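Local coordinates for protein PilM (Escherichia coli, PDB 3EOI) that is of unknown function but belongs to the PilM family of pilus-related proteins and probably takes part in building a plasmid-encoded pilus, at residues A19-Y24 with V67-K72; N29-Q34 with G43-A48; G76-L81 with Q118-M123. All coordinates share one frame; numbering follows the deposited sequence.

In the fold
The first helix of the chain, 10-34, supplies the first segment of two contacts. Contact 2 closes first: 43-48 turns back onto the end of this helix after a short loop. That loop lies wholly within the larger one closed by contact 1, where strand 66-72 returns to the middle of the same helix. The chain then enters helix 77-84. Contact 3 closes a separate loop when the last strand, 119-123, packs against this short helix. No loops cross. Strands 66-72 and 119-123 are neighbours in one antiparallel sheet, so contacts 1 and 3 tie both helices to it. Contact 2 fastens the far end of the long helix to the connecting segment.

Contact 1. Residues A19-Y24 with V67-K72; sequences ADFIRY and VFVWAK
Val69 and Phe21 begin the contact between the long helix 10-34 and the antiparallel sheet. A long N-terminal helix laid on such a sheet recalls the pilin fold, consistent with the pilus clan of this family. The local axes run 171° apart, almost antiparallel, with a closest approach of 9.3 Å. Phe21 carries the helix side. Its CG lies anti to the backbone N (chi1 -172°), which swings the ring out to the strand. Val69 offers one methyl: its CG1 sits over one ring face, offset toward the rim on the CZ side, 4.2 Å from the ring centroid of Phe21, in a CH-pi contact. The backbone of Val69 joins in, with its O 3.6 Å from Phe21 CZ. That O also pairs with the backbone N of Trp122 in the next strand. Trp70 turns its indole away, to the other side of the sheet against Val119. It gives the ring only main-chain atoms, its CA being 3.7 Å from Phe21 CE2. Ala71 points back to the helix. Its backbone N lies at the edge of the Phe21 ring, in the ring plane and 3.7 Å from CE2. Last along the strand, Ala71 CB meets the rim of the Phe21 ring near the ring plane, 3.7 Å from CD2.

Contact 2. Residues N29-Q34 with G43-A48; sequences NDYLYQ and GQLTSA
Leu45 is the hub here, with Tyr31 and Leu32 of the long helix as its partners. The contact is purely apolar, and no hydrogen bond joins the segments. The two methyls of Leu45 share the work. Its CD1 lies 3.8 Å from Tyr31 CD2 and equally close to Tyr31 CB, so it rests where the ring joins its stem. Tyr31 CG is also near, 4.0 Å from Leu45 CD1. The other methyl, CD2, reaches further along the same ring side. It is 3.9 Å from Tyr31 CD2 and 4.1 Å from Tyr31 CE2. The methyls meet the ring at a slant, and the side chains cross at an oblique angle. With chi1 at -172°, the Tyr31 ring extends beside its own carbonyl carbon and presents its CD2-CE2 side, rather than its hydroxyl, to Leu45. Leu32 adds a looser contact, with its CD2 4.3 Å from Leu45 CD2. Both leucines are buried, while Tyr31 stays partly exposed.

The backbones stand well apart, with the CA atoms of Tyr31 and Leu45 8.6 Å from each other. The side chains bridge this gap. Leu45 itself is in extended backbone conformation, just before helix 47-50. Its backbone N is hydrogen-bonded to His60 NE2, which ties the leucine to the sheet. Thr46 follows as the N-cap of helix 47-50: its side chain caps a backbone N of the first turn, and Gln49 OE1 accepts a bond from Thr46 N, the pattern of a capping box. Leu45 also touches Leu50 and Ile62, so the contact sits where the end of helix 10-34, short helix 47-50 and edge strand 59-63 come together.

Contact 3. Residues G76-L81 with Q118-M123; sequences GLMGAL and QVIIWM
Ile120 projects from the last strand into the side of helix 77-84, and Leu77, Met78 and Leu81 receive it. Leu77 and Met78 flank the end of the isoleucine from nearly opposite sides. Leu77 slides past it in the reverse direction, its CG 3.9 Å from Ile120 CD1. Met78 runs across it at a slant. The methionine chain is bent at chi2 (76°) and again at chi3 (71°), which folds the end back over the isoleucine and brings CE 3.8 Å from Ile120 CG1. Leu81, one turn on, comes tip to tip: its CD1 lies 3.8 Å from Ile120 CG2. Ile120 CD1 reaches the helix backbone, 3.6 Å from Met78 N.

The local axes of 77-81 and 119-123 are 32° apart and approach to 10.3 Å. Ile120 also pairs through its backbone with Ala71 of strand 66-72, while Leu81 touches Phe21 of the long helix. The contact thus joins the short helix to the same sheet face that helix 10-34 covers. It contains no hydrogen bond or salt bridge across the segments. Its hold therefore probably rests on close packing and the burial of aliphatic and thioether groups, although Met78 stays partly exposed.

Contact 1. Residues A19-Y24 with V67-K72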
loop_
_atom_site.group_PDB
_atom_site.type_symbol
_atom_site.label_atom_id
_atom_site.label_comp_id
_atom_site.label_asym_id
_atom_site.label_seq_id
_atom_site.Cartn_x
_atom_site.Cartn_y
_atom_site.Cartn_z
ATOM N N ALA A 19 -3.227 0.765 -9.656
ATOM C CA ALA A 19 -2.033 0.876 -10.488
ATOM C C ALA A 19 -0.967 1.689 -9.785
ATOM O O ALA A 19 0.246 1.294 -9.787
ATOM C CB ALA A 19 -2.372 1.497 -11.876
ATOM N N ASP A 20 -1.393 2.789 -9.149
ATOM C CA ASP A 20 -0.431 3.582 -8.353
ATOM C C ASP A 20 0.203 2.787 -7.196
ATOM O O ASP A 20 1.430 2.855 -6.943
ATOM C CB ASP A 20 -1.068 4.842 -7.760
ATOM C CG ASP A 20 -1.564 5.820 -8.827
ATOM O OD1 ASP A 20 -1.197 5.651 -9.997
ATOM O OD2 ASP A 20 -2.267 6.809 -8.451
ATOM N N PHE A 21 -0.653 2.087 -6.447
ATOM C CA PHE A 21 -0.189 1.233 -5.347
ATOM C C PHE A 21 0.890 0.255 -5.888
ATOM O O PHE A 21 1.987 0.048 -5.297
ATOM C CB PHE A 21 -1.401 0.470 -4.800
ATOM C CG PHE A 21 -1.150 -0.313 -3.535
ATOM C CD1 PHE A 21 -0.339 -1.467 -3.550
ATOM C CD2 PHE A 21 -1.715 0.104 -2.313
ATOM C CE1 PHE A 21 -0.107 -2.173 -2.400
ATOM C CE2 PHE A 21 -1.515 -0.675 -1.112
ATOM C CZ PHE A 21 -0.677 -1.821 -1.176
ATOM N N ILE A 22 0.576 -0.428 -6.989
ATOM C CA ILE A 22 1.492 -1.480 -7.443
ATOM C C ILE A 22 2.803 -0.850 -7.896
ATOM O O ILE A 22 3.897 -1.399 -7.644
ATOM C CB ILE A 22 0.858 -2.326 -8.555
ATOM C CG1 ILE A 22 -0.255 -3.186 -7.939
ATOM C CG2 ILE A 22 1.901 -3.231 -9.199
ATOM C CD1 ILE A 22 -1.217 -3.715 -8.919
ATOM N N ARG A 23 2.709 0.309 -8.536
ATOM C CA ARG A 23 3.910 1.008 -9.026
ATOM C C ARG A 23 4.836 1.383 -7.898
ATOM O O ARG A 23 6.092 1.176 -7.989
ATOM C CB ARG A 23 3.486 2.266 -9.772
ATOM C CG ARG A 23 4.546 2.851 -10.617
ATOM C CD ARG A 23 3.900 3.793 -11.602
ATOM N NE ARG A 23 3.252 4.931 -10.928
ATOM C CZ ARG A 23 1.936 5.208 -10.975
ATOM N NH1 ARG A 23 1.082 4.450 -11.679
ATOM N NH2 ARG A 23 1.494 6.284 -10.327
ATOM N N TYR A 24 4.263 1.968 -6.843
ATOM C CA TYR A 24 5.056 2.364 -5.674
ATOM C C TYR A 24 5.569 1.157 -4.893
ATOM O O TYR A 24 6.754 1.118 -4.487
ATOM C CB TYR A 24 4.270 3.331 -4.754
ATOM C CG TYR A 24 4.320 4.762 -5.319
ATOM C CD1 TYR A 24 3.394 5.153 -6.270
ATOM C CD2 TYR A 24 5.318 5.693 -4.948
ATOM C CE1 TYR A 24 3.377 6.413 -6.828
ATOM C CE2 TYR A 24 5.308 7.015 -5.519
ATOM C CZ TYR A 24 4.317 7.341 -6.465
ATOM O OH TYR A 24 4.234 8.561 -7.144
ATOM N N VAL A 67 8.816 -2.959 5.774
ATOM C CA VAL A 67 8.203 -1.878 5.063
ATOM C C VAL A 67 6.711 -2.168 4.883
ATOM O O VAL A 67 6.268 -3.320 4.603
ATOM C CB VAL A 67 8.844 -1.670 3.664
ATOM C CG1 VAL A 67 8.724 -2.890 2.735
ATOM C CG2 VAL A 67 8.297 -0.386 2.964
ATOM N N PHE A 68 5.945 -1.095 5.020
ATOM C CA PHE A 68 4.484 -1.138 4.956
ATOM C C PHE A 68 4.051 -0.130 3.886
ATOM O O PHE A 68 4.505 1.058 3.891
ATOM C CB PHE A 68 3.887 -0.619 6.255
ATOM C CG PHE A 68 4.242 -1.416 7.469
ATOM C CD1 PHE A 68 3.342 -2.322 8.013
ATOM C CD2 PHE A 68 5.506 -1.257 8.086
ATOM C CE1 PHE A 68 3.699 -3.093 9.153
ATOM C CE2 PHE A 68 5.849 -2.011 9.179
ATOM C CZ PHE A 68 4.959 -2.918 9.719
ATOM N N VAL A 69 3.143 -0.565 3.018
ATOM C CA VAL A 69 2.638 0.268 1.939
ATOM C C VAL A 69 1.114 0.116 1.993
ATOM O O VAL A 69 0.591 -1.005 2.109
ATOM C CB VAL A 69 3.132 -0.218 0.543
ATOM C CG1 VAL A 69 2.501 0.587 -0.581
ATOM C CG2 VAL A 69 4.638 -0.167 0.503
ATOM N N TRP A 70 0.406 1.225 1.954
ATOM C CA TRP A 70 -1.041 1.101 2.143
ATOM C C TRP A 70 -1.860 2.146 1.406
ATOM O O TRP A 70 -1.360 3.227 1.004
ATOM C CB TRP A 70 -1.382 1.159 3.640
ATOM C CG TRP A 70 -1.128 2.523 4.332
ATOM C CD1 TRP A 70 -1.976 3.576 4.389
ATOM C CD2 TRP A 70 0.071 2.933 5.003
ATOM N NE1 TRP A 70 -1.414 4.602 5.104
ATOM C CE2 TRP A 70 -0.134 4.246 5.465
ATOM C CE3 TRP A 70 1.293 2.308 5.270
ATOM C CZ2 TRP A 70 0.820 4.933 6.157
ATOM C CZ3 TRP A 70 2.277 3.039 5.969
ATOM C CH2 TRP A 70 2.012 4.351 6.399
ATOM N N ALA A 71 -3.130 1.771 1.226
ATOM C CA ALA A 71 -4.108 2.698 0.609
ATOM C C ALA A 71 -5.474 2.514 1.235
ATOM O O ALA A 71 -5.810 1.439 1.726
ATOM C CB ALA A 71 -4.165 2.512 -0.909
ATOM N N LYS A 72 -6.263 3.592 1.247
ATOM C CA LYS A 72 -7.613 3.549 1.794
ATOM C C LYS A 72 -8.431 2.478 1.070
ATOM O O LYS A 72 -8.491 2.485 -0.143
ATOM C CB LYS A 72 -8.288 4.917 1.612
ATOM C CG LYS A 72 -9.765 4.978 2.014
ATOM C CD LYS A 72 -10.225 6.420 2.428
ATOM C CE LYS A 72 -11.010 7.152 1.318
ATOM N NZ LYS A 72 -11.564 8.503 1.752
#

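Contact 2. Residues N29-Q34 with G43-A48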
loop_
_atom_site.group_PDB
_atom_site.type_symbol
_atom_site.label_atom_id
_atom_site.label_comp_id
_atom_site.label_asym_id
_atom_site.label_seq_id
_atom_site.Cartn_x
_atom_site.Cartn_y
_atom_site.Cartn_z
ATOM N N ASN A 29 9.971 -2.049 -3.130
ATOM C CA ASN A 29 10.446 -3.422 -3.012
ATOM C C ASN A 29 11.786 -3.593 -3.729
ATOM O O ASN A 29 12.740 -4.165 -3.186
ATOM C CB ASN A 29 9.409 -4.384 -3.616
ATOM C CG ASN A 29 9.558 -5.785 -3.129
ATOM O OD1 ASN A 29 9.877 -6.025 -1.981
ATOM N ND2 ASN A 29 9.313 -6.725 -4.019
ATOM N N ASP A 30 11.858 -3.098 -4.967
ATOM C CA ASP A 30 13.078 -3.236 -5.716
ATOM C C ASP A 30 14.229 -2.515 -5.035
ATOM O O ASP A 30 15.328 -3.071 -4.936
ATOM C CB ASP A 30 12.860 -2.716 -7.125
ATOM C CG ASP A 30 11.879 -3.606 -7.932
ATOM O OD1 ASP A 30 11.427 -4.671 -7.406
ATOM O OD2 ASP A 30 11.554 -3.279 -9.086
ATOM N N TYR A 31 13.988 -1.303 -4.526
ATOM C CA TYR A 31 15.077 -0.556 -3.872
ATOM C C TYR A 31 15.553 -1.327 -2.635
ATOM O O TYR A 31 16.794 -1.450 -2.379
ATOM C CB TYR A 31 14.588 0.839 -3.389
ATOM C CG TYR A 31 15.741 1.653 -2.897
ATOM C CD1 TYR A 31 16.532 2.386 -3.796
ATOM C CD2 TYR A 31 16.106 1.665 -1.535
ATOM C CE1 TYR A 31 17.666 3.075 -3.366
ATOM C CE2 TYR A 31 17.249 2.344 -1.096
ATOM C CZ TYR A 31 18.019 3.066 -2.011
ATOM O OH TYR A 31 19.120 3.778 -1.581
ATOM N N LEU A 32 14.620 -1.779 -1.795
ATOM C CA LEU A 32 15.057 -2.439 -0.568
ATOM C C LEU A 32 15.669 -3.805 -0.829
ATOM O O LEU A 32 16.513 -4.263 -0.048
ATOM C CB LEU A 32 13.899 -2.550 0.440
ATOM C CG LEU A 32 13.398 -1.221 0.963
ATOM C CD1 LEU A 32 12.102 -1.510 1.719
ATOM C CD2 LEU A 32 14.452 -0.561 1.839
ATOM N N TYR A 33 15.256 -4.474 -1.899
ATOM C CA TYR A 33 15.946 -5.730 -2.271
ATOM C C TYR A 33 17.404 -5.484 -2.650
ATOM O O TYR A 33 18.305 -6.266 -2.339
ATOM C CB TYR A 33 15.253 -6.284 -3.484
ATOM C CG TYR A 33 15.778 -7.603 -4.033
ATOM C CD1 TYR A 33 15.464 -8.836 -3.438
ATOM C CD2 TYR A 33 16.603 -7.619 -5.151
ATOM C CE1 TYR A 33 15.929 -10.026 -3.990
ATOM C CE2 TYR A 33 17.089 -8.823 -5.699
ATOM C CZ TYR A 33 16.769 -9.991 -5.079
ATOM O OH TYR A 33 17.239 -11.181 -5.618
ATOM N N GLN A 34 17.638 -4.440 -3.448
ATOM C CA GLN A 34 19.007 -3.989 -3.778
ATOM C C GLN A 34 19.831 -3.555 -2.555
ATOM O O GLN A 34 21.027 -3.832 -2.459
ATOM C CB GLN A 34 18.930 -2.825 -4.790
ATOM C CG GLN A 34 18.386 -3.290 -6.144
ATOM C CD GLN A 34 18.181 -2.102 -7.092
ATOM O OE1 GLN A 34 18.877 -1.082 -6.975
ATOM N NE2 GLN A 34 17.253 -2.249 -8.032
ATOM N N GLY A 43 11.673 5.380 8.457
ATOM C CA GLY A 43 11.238 6.573 7.682
ATOM C C GLY A 43 10.748 6.118 6.336
ATOM O O GLY A 43 10.094 5.093 6.223
ATOM N N GLN A 44 11.017 6.935 5.330
ATOM C CA GLN A 44 10.546 6.639 3.991
ATOM C C GLN A 44 11.693 6.752 2.993
ATOM O O GLN A 44 12.660 7.528 3.191
ATOM C CB GLN A 44 9.501 7.684 3.554
ATOM C CG GLN A 44 8.082 7.562 4.094
ATOM C CD GLN A 44 7.899 8.002 5.523
ATOM O OE1 GLN A 44 8.525 8.978 5.983
ATOM N NE2 GLN A 44 6.974 7.326 6.237
ATOM N N LEU A 45 11.534 6.044 1.864
ATOM C CA LEU A 45 12.455 6.206 0.758
ATOM C C LEU A 45 12.076 7.504 0.053
ATOM O O LEU A 45 10.927 7.960 0.126
ATOM C CB LEU A 45 12.333 5.046 -0.222
ATOM C CG LEU A 45 12.551 3.683 0.379
ATOM C CD1 LEU A 45 12.483 2.678 -0.743
ATOM C CD2 LEU A 45 13.918 3.613 1.011
ATOM N N THR A 46 13.007 8.098 -0.667
ATOM C CA THR A 46 12.698 9.386 -1.310
ATOM C C THR A 46 12.205 9.257 -2.735
ATOM O O THR A 46 12.304 8.195 -3.354
ATOM C CB THR A 46 13.931 10.298 -1.353
ATOM O OG1 THR A 46 14.910 9.694 -2.211
ATOM C CG2 THR A 46 14.534 10.522 0.068
ATOM N N SER A 47 11.691 10.369 -3.273
ATOM C CA SER A 47 11.271 10.412 -4.691
ATOM C C SER A 47 12.396 10.081 -5.627
ATOM O O SER A 47 12.200 9.301 -6.589
ATOM C CB SER A 47 10.659 11.768 -5.049
ATOM O OG SER A 47 9.331 11.797 -4.564
ATOM N N ALA A 48 13.595 10.578 -5.334
ATOM C CA ALA A 48 14.735 10.209 -6.162
ATOM C C ALA A 48 15.007 8.702 -6.123
ATOM O O ALA A 48 15.230 8.093 -7.163
ATOM C CB ALA A 48 15.986 10.982 -5.772
#

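Contact 3. Residues G76-L81 with Q118-M123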
loop_
_atom_site.group_PDB
_atom_site.type_symbol
_atom_site.label_atom_id
_atom_site.label_comp_id
_atom_site.label_asym_id
_atom_site.label_seq_id
_atom_site.Cartn_x
_atom_site.Cartn_y
_atom_site.Cartn_z
ATOM N N GLY A 76 -13.786 -3.623 -4.034
ATOM C CA GLY A 76 -13.137 -4.107 -5.226
ATOM C C GLY A 76 -11.677 -3.644 -5.364
ATOM O O GLY A 76 -11.007 -4.028 -6.299
ATOM N N LEU A 77 -11.183 -2.804 -4.462
ATOM C CA LEU A 77 -9.784 -2.394 -4.578
ATOM C C LEU A 77 -8.894 -3.641 -4.417
ATOM O O LEU A 77 -7.896 -3.788 -5.107
ATOM C CB LEU A 77 -9.457 -1.292 -3.544
ATOM C CG LEU A 77 -7.994 -0.810 -3.484
ATOM C CD1 LEU A 77 -7.538 -0.280 -4.870
ATOM C CD2 LEU A 77 -7.767 0.191 -2.384
ATOM N N MET A 78 -9.267 -4.574 -3.529
ATOM C CA MET A 78 -8.426 -5.765 -3.338
ATOM C C MET A 78 -8.371 -6.553 -4.620
ATOM O O MET A 78 -7.304 -6.928 -5.055
ATOM C CB MET A 78 -8.967 -6.636 -2.200
ATOM C CG MET A 78 -8.100 -7.833 -1.850
ATOM S SD MET A 78 -6.576 -7.460 -0.885
ATOM C CE MET A 78 -7.256 -7.032 0.729
ATOM N N GLY A 79 -9.525 -6.743 -5.250
ATOM C CA GLY A 79 -9.549 -7.529 -6.519
ATOM C C GLY A 79 -8.753 -6.802 -7.617
ATOM O O GLY A 79 -8.165 -7.462 -8.471
ATOM N N ALA A 80 -8.741 -5.459 -7.606
ATOM C CA ALA A 80 -8.011 -4.741 -8.654
ATOM C C ALA A 80 -6.501 -4.895 -8.410
ATOM O O ALA A 80 -5.716 -5.050 -9.362
ATOM C CB ALA A 80 -8.411 -3.301 -8.672
ATOM N N LEU A 81 -6.100 -4.850 -7.130
ATOM C CA LEU A 81 -4.695 -5.067 -6.821
ATOM C C LEU A 81 -4.274 -6.430 -7.226
ATOM O O LEU A 81 -3.165 -6.637 -7.764
ATOM C CB LEU A 81 -4.468 -4.892 -5.313
ATOM C CG LEU A 81 -4.551 -3.440 -4.840
ATOM C CD1 LEU A 81 -4.631 -3.372 -3.333
ATOM C CD2 LEU A 81 -3.342 -2.618 -5.323
ATOM N N GLN A 118 -8.882 0.652 8.111
ATOM C CA GLN A 118 -9.667 0.646 6.871
ATOM C C GLN A 118 -8.747 0.920 5.691
ATOM O O GLN A 118 -9.066 1.685 4.754
ATOM C CB GLN A 118 -10.813 1.665 6.929
ATOM C CG GLN A 118 -11.693 1.445 8.181
ATOM C CD GLN A 118 -13.060 2.095 8.100
ATOM O OE1 GLN A 118 -13.229 3.201 7.579
ATOM N NE2 GLN A 118 -14.062 1.389 8.637
ATOM N N VAL A 119 -7.548 0.313 5.763
ATOM C CA VAL A 119 -6.652 0.271 4.598
ATOM C C VAL A 119 -6.368 -1.137 4.141
ATOM O O VAL A 119 -6.485 -2.089 4.917
ATOM C CB VAL A 119 -5.278 1.023 4.866
ATOM C CG1 VAL A 119 -5.510 2.486 5.179
ATOM C CG2 VAL A 119 -4.510 0.407 5.999
ATOM N N ILE A 120 -6.015 -1.255 2.857
ATOM C CA ILE A 120 -5.346 -2.451 2.392
ATOM C C ILE A 120 -3.854 -2.219 2.462
ATOM O O ILE A 120 -3.364 -1.100 2.102
ATOM C CB ILE A 120 -5.738 -2.776 0.949
ATOM C CG1 ILE A 120 -7.229 -3.185 0.874
ATOM C CG2 ILE A 120 -4.802 -3.902 0.417
ATOM C CD1 ILE A 120 -7.767 -3.290 -0.542
ATOM N N ILE A 121 -3.135 -3.236 2.930
ATOM C CA ILE A 121 -1.727 -3.037 3.247
ATOM C C ILE A 121 -0.856 -4.154 2.784
ATOM O O ILE A 121 -1.320 -5.297 2.652
ATOM C CB ILE A 121 -1.533 -2.808 4.781
ATOM C CG1 ILE A 121 -0.108 -2.342 5.111
ATOM C CG2 ILE A 121 -1.945 -4.063 5.570
ATOM C CD1 ILE A 121 -0.098 -1.529 6.394
ATOM N N TRP A 122 0.385 -3.778 2.426
ATOM C CA TRP A 122 1.397 -4.764 2.041
ATOM C C TRP A 122 2.564 -4.568 2.979
ATOM O O TRP A 122 3.027 -3.416 3.188
ATOM C CB TRP A 122 1.803 -4.502 0.590
ATOM C CG TRP A 122 2.959 -5.335 0.028
ATOM C CD1 TRP A 122 2.869 -6.575 -0.521
ATOM C CD2 TRP A 122 4.323 -4.912 -0.174
ATOM N NE1 TRP A 122 4.108 -6.978 -1.024
ATOM C CE2 TRP A 122 5.007 -5.975 -0.816
ATOM C CE3 TRP A 122 5.053 -3.755 0.197
ATOM C CZ2 TRP A 122 6.375 -5.913 -1.127
ATOM C CZ3 TRP A 122 6.412 -3.691 -0.151
ATOM C CH2 TRP A 122 7.040 -4.735 -0.795
ATOM N N MET A 123 2.979 -5.628 3.636
ATOM C CA MET A 123 4.093 -5.513 4.567
ATOM C C MET A 123 5.151 -6.530 4.149
ATOM O O MET A 123 4.821 -7.714 4.008
ATOM C CB MET A 123 3.624 -5.821 5.997
ATOM C CG MET A 123 4.775 -5.606 7.050
ATOM S SD MET A 123 4.485 -6.270 8.752
ATOM C CE MET A 123 4.600 -7.974 8.200
#